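Like-Sm ribonucleoprotein core (Methanococcus vannielii, PDB 5MKN) probably binds uridine-rich RNA as a seven-subunit ring of the Sm family, and binds uridine monophosphate and calcium ions. Local coordinates at residues N41-N46 / M59-G64. Residues are numbered along the deposited sequence; the frame is centred on the assembly and turned at random.
With U5P (uridine-5'-monophosphate), chain B; U5P (uridine-5'-monophosphate), chain C.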
ATOM      1  N   ASN A  41       8.373   7.768 -11.058  1.00 47.76           N
ATOM      2  CA  ASN A  41       7.875   7.576 -12.419  1.00 52.31           C
ATOM      3  C   ASN A  41       8.968   7.941 -13.419  1.00 50.68           C
ATOM      4  O   ASN A  41       9.694   8.924 -13.238  1.00 46.05           O
ATOM      5  CB  ASN A  41       6.645   8.453 -12.694  1.00 51.12           C
ATOM      6  CG  ASN A  41       5.440   8.074 -11.863  1.00 54.55           C
ATOM      7  OD1 ASN A  41       5.080   6.900 -11.764  1.00 51.34           O
ATOM      8  ND2 ASN A  41       4.781   9.083 -11.286  1.00 49.67           N
ATOM      9  N   VAL A  42       9.077   7.166 -14.492  1.00 50.54           N
ATOM     10  CA  VAL A  42      10.088   7.435 -15.510  1.00 52.06           C
ATOM     11  C   VAL A  42       9.466   7.309 -16.892  1.00 52.44           C
ATOM     12  O   VAL A  42       8.597   6.459 -17.124  1.00 48.79           O
ATOM     13  CB  VAL A  42      11.310   6.502 -15.372  1.00 44.97           C
ATOM     14  CG1 VAL A  42      12.127   6.890 -14.162  1.00 48.83           C
ATOM     15  CG2 VAL A  42      10.871   5.053 -15.284  1.00 49.01           C
ATOM     16  N   ALA A  43       9.907   8.175 -17.802  1.00 51.47           N
ATOM     17  CA  ALA A  43       9.583   8.091 -19.219  1.00 55.78           C
ATOM     18  C   ALA A  43      10.833   7.663 -19.983  1.00 58.06           C
ATOM     19  O   ALA A  43      11.891   8.295 -19.866  1.00 58.04           O
ATOM     20  CB  ALA A  43       9.060   9.430 -19.744  1.00 52.27           C
ATOM     21  N   LEU A  44      10.719   6.589 -20.751  1.00 56.38           N
ATOM     22  CA  LEU A  44      11.860   6.032 -21.461  1.00 66.40           C
ATOM     23  C   LEU A  44      11.596   6.022 -22.964  1.00 69.57           C
ATOM     24  O   LEU A  44      10.497   5.674 -23.417  1.00 58.71           O
ATOM     25  CB  LEU A  44      12.188   4.612 -20.957  1.00 58.12           C
ATOM     26  CG  LEU A  44      12.555   4.475 -19.472  1.00 57.02           C
ATOM     27  CD1 LEU A  44      12.814   3.024 -19.121  1.00 53.83           C
ATOM     28  CD2 LEU A  44      13.739   5.352 -19.068  1.00 52.44           C
ATOM     29  N   GLU A  45      12.610   6.435 -23.726  1.00 68.32           N
ATOM     30  CA  GLU A  45      12.563   6.433 -25.182  1.00 71.32           C
ATOM     31  C   GLU A  45      13.105   5.116 -25.711  1.00 68.55           C
ATOM     32  O   GLU A  45      14.146   4.637 -25.254  1.00 75.31           O
ATOM     33  CB  GLU A  45      13.395   7.580 -25.752  1.00 76.71           C
ATOM     34  CG  GLU A  45      12.610   8.745 -26.319  1.00 83.80           C
ATOM     35  CD  GLU A  45      13.520   9.749 -27.017  1.00 96.66           C
ATOM     36  OE1 GLU A  45      13.325  10.973 -26.825  1.00 86.88           O
ATOM     37  OE2 GLU A  45      14.432   9.307 -27.761  1.00 92.14           O
ATOM     38  N   ASN A  46      12.398   4.539 -26.683  1.00 69.41           N
ATOM     39  CA  ASN A  46      12.861   3.329 -27.371  1.00 81.13           C
ATOM     40  C   ASN A  46      13.028   2.164 -26.395  1.00 78.32           C
ATOM     41  O   ASN A  46      13.999   1.409 -26.455  1.00 77.88           O
ATOM     42  CB  ASN A  46      14.163   3.594 -28.136  1.00 84.71           C
ATOM     43  CG  ASN A  46      14.087   4.834 -29.014  1.00 82.93           C
ATOM     44  OD1 ASN A  46      13.287   4.897 -29.954  1.00 83.37           O
ATOM     45  ND2 ASN A  46      14.917   5.830 -28.710  1.00 76.82           N
ATOM     46  N   MET A  59       7.719   5.222 -26.828  1.00 60.27           N
ATOM     47  CA  MET A  59       7.540   5.980 -25.597  1.00 67.72           C
ATOM     48  C   MET A  59       6.812   5.119 -24.577  1.00 62.94           C
ATOM     49  O   MET A  59       5.715   4.618 -24.846  1.00 58.43           O
ATOM     50  CB  MET A  59       6.784   7.288 -25.851  1.00 68.30           C
ATOM     51  CG  MET A  59       6.963   8.305 -24.739  1.00 63.33           C
ATOM     52  SD  MET A  59       8.577   8.125 -23.983  1.00 77.80           S
ATOM     53  CE  MET A  59       8.946   9.811 -23.477  1.00 68.58           C
ATOM     54  N   LEU A  60       7.436   4.957 -23.410  1.00 67.21           N
ATOM     55  CA  LEU A  60       6.913   4.173 -22.299  1.00 57.13           C
ATOM     56  C   LEU A  60       6.975   5.019 -21.040  1.00 55.66           C
ATOM     57  O   LEU A  60       8.005   5.643 -20.758  1.00 51.05           O
ATOM     58  CB  LEU A  60       7.722   2.893 -22.099  1.00 51.68           C
ATOM     59  CG  LEU A  60       6.953   1.679 -21.603  1.00 64.99           C
ATOM     60  CD1 LEU A  60       5.959   1.237 -22.653  1.00 65.81           C
ATOM     61  CD2 LEU A  60       7.917   0.553 -21.265  1.00 66.75           C
ATOM     62  N   VAL A  61       5.879   5.050 -20.290  1.00 51.83           N
ATOM     63  CA  VAL A  61       5.840   5.748 -19.011  1.00 51.30           C
ATOM     64  C   VAL A  61       5.585   4.715 -17.923  1.00 47.81           C
ATOM     65  O   VAL A  61       4.529   4.072 -17.907  1.00 48.85           O
ATOM     66  CB  VAL A  61       4.770   6.849 -18.985  1.00 53.47           C
ATOM     67  CG1 VAL A  61       4.543   7.329 -17.537  1.00 43.91           C
ATOM     68  CG2 VAL A  61       5.196   7.995 -19.876  1.00 42.88           C
ATOM     69  N   VAL A  62       6.541   4.567 -17.015  1.00 43.90           N
ATOM     70  CA  VAL A  62       6.492   3.546 -15.975  1.00 48.75           C
ATOM     71  C   VAL A  62       6.031   4.180 -14.671  1.00 49.33           C
ATOM     72  O   VAL A  62       6.627   5.163 -14.206  1.00 43.40           O
ATOM     73  CB  VAL A  62       7.863   2.883 -15.789  1.00 49.80           C
ATOM     74  CG1 VAL A  62       7.868   2.030 -14.517  1.00 39.51           C
ATOM     75  CG2 VAL A  62       8.231   2.078 -17.024  1.00 48.78           C
ATOM     76  N   ARG A  63       4.983   3.604 -14.068  1.00 49.43           N
ATOM     77  CA  ARG A  63       4.549   4.026 -12.740  1.00 47.66           C
ATOM     78  C   ARG A  63       5.595   3.622 -11.704  1.00 42.86           C
ATOM     79  O   ARG A  63       5.916   2.434 -11.558  1.00 36.51           O
ATOM     80  CB  ARG A  63       3.183   3.431 -12.398  1.00 48.71           C
ATOM     81  CG  ARG A  63       2.719   3.779 -10.987  1.00 54.81           C
ATOM     82  CD  ARG A  63       1.366   3.162 -10.617  1.00 50.47           C
ATOM     83  NE  ARG A  63       0.435   4.196 -10.174  1.00 56.60           N
ATOM     84  CZ  ARG A  63       0.313   4.624  -8.922  1.00 49.96           C
ATOM     85  NH1 ARG A  63       1.049   4.098  -7.958  1.00 56.97           N
ATOM     86  NH2 ARG A  63      -0.550   5.579  -8.634  1.00 49.15           N
ATOM     87  N   GLY A  64       6.102   4.620 -10.969  1.00 45.46           N
ATOM     88  CA  GLY A  64       7.248   4.417 -10.097  1.00 42.82           C
ATOM     89  C   GLY A  64       7.069   3.346  -9.034  1.00 48.37           C
ATOM     90  O   GLY A  64       8.053   2.741  -8.592  1.00 47.75           O
TER
HETATM   91  N1  U5P B 101       2.425   7.064  -6.625  0.90 62.04           N
HETATM   92  C2  U5P B 101       3.168   6.557  -7.702  0.90 64.07           C
HETATM   93  N3  U5P B 101       2.942   7.169  -8.917  0.90 59.29           N
HETATM   94  C4  U5P B 101       2.067   8.202  -9.170  0.90 51.78           C
HETATM   95  C5  U5P B 101       1.347   8.661  -8.026  0.90 56.26           C
HETATM   96  C6  U5P B 101       1.539   8.090  -6.832  0.90 60.40           C
HETATM   97  O2  U5P B 101       3.977   5.644  -7.628  0.90 56.91           O
HETATM   98  O4  U5P B 101       1.965   8.653 -10.306  0.90 52.44           O
HETATM   99  C1' U5P B 101       2.551   6.513  -5.265  0.90 64.05           C
HETATM  100  C2' U5P B 101       3.965   6.559  -4.695  0.90 68.59           C
HETATM  101  O2' U5P B 101       4.728   5.454  -5.120  0.90 76.56           O
HETATM  102  C3' U5P B 101       3.691   6.598  -3.199  0.90 71.71           C
HETATM  103  C4' U5P B 101       2.442   7.464  -3.116  0.90 73.67           C
HETATM  104  O3' U5P B 101       3.390   5.283  -2.732  0.90 77.64           O
HETATM  105  O4' U5P B 101       1.763   7.308  -4.395  0.90 71.88           O
HETATM  106  C5' U5P B 101       2.714   8.928  -2.869  0.90 68.89           C
HETATM  107  O5' U5P B 101       4.073   9.150  -2.510  0.90 63.04           O
HETATM  108  N1  U5P C 101      -4.690   6.799  -5.787  0.79 63.93           N
HETATM  109  C2  U5P C 101      -5.001   6.232  -7.026  0.79 56.93           C
HETATM  110  N3  U5P C 101      -6.197   6.658  -7.570  0.79 48.05           N
HETATM  111  C4  U5P C 101      -7.077   7.562  -7.005  0.79 48.33           C
HETATM  112  C5  U5P C 101      -6.688   8.094  -5.736  0.79 47.67           C
HETATM  113  C6  U5P C 101      -5.531   7.712  -5.189  0.79 55.43           C
HETATM  114  O2  U5P C 101      -4.278   5.429  -7.601  0.79 46.78           O
HETATM  115  O4  U5P C 101      -8.111   7.848  -7.600  0.79 47.47           O
HETATM  116  C1' U5P C 101      -3.415   6.442  -5.145  0.79 63.09           C
HETATM  117  C2' U5P C 101      -2.216   7.120  -5.814  0.79 63.59           C
HETATM  118  O2' U5P C 101      -1.762   6.418  -6.953  0.79 55.85           O
HETATM  119  C3' U5P C 101      -1.227   7.206  -4.657  0.79 66.32           C
HETATM  120  C4' U5P C 101      -2.139   7.492  -3.468  0.79 71.77           C
HETATM  121  O3' U5P C 101      -0.579   5.947  -4.472  0.79 66.81           O
HETATM  122  O4' U5P C 101      -3.442   6.933  -3.815  0.79 65.28           O
HETATM  123  C5' U5P C 101      -2.288   8.958  -3.144  0.79 66.00           C
HETATM  124  O5' U5P C 101      -1.605   9.766  -4.098  0.79 58.38           O
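Val42 lays its CG2 methyl against Val62, 3.7 Å from CB, the two side chains lying side by side and pointing the same way. Leu44 and Leu60 occupy that same face, and Val42 and Leu44 continue onto Leu33 of strand 28-36. On the face of Ala43 and Val61, Met59 bends at chi2 and chi3, which brings CE to 3.8 Å from Ala43 CB. Between the faces, antiparallel pairing is carried by two hydrogen-bonded pairs, Val42 with Val62 and Leu44 with Leu60; Val62 N reaches Val42 O at 2.8 Å with a nearly straight bond (173°).

Where the pairing ends, Asn41 shows how one amide can join backbone and ligand. With CG anti to the carbonyl carbon, OD1 accepts a hydrogen bond from Gly64 N at 2.6 Å. ND2 donates one to O4 of the chain B uridine monophosphate at 3.0 Å, and another to Asp37. Replacing this residue by alanine removes both amide atoms and would probably leave Gly64 N and the uracil O4 each short of a partner. Arg63 lays its guanidinium face over the same uracil, N3 standing 3.6 Å above the guanidinium plane, and a salt bridge to Asp65 steadies NH1. Such an Asn-Arg pair, bonding O4 of the base and covering its face, is characteristic of the uridine-binding pocket of the Sm fold.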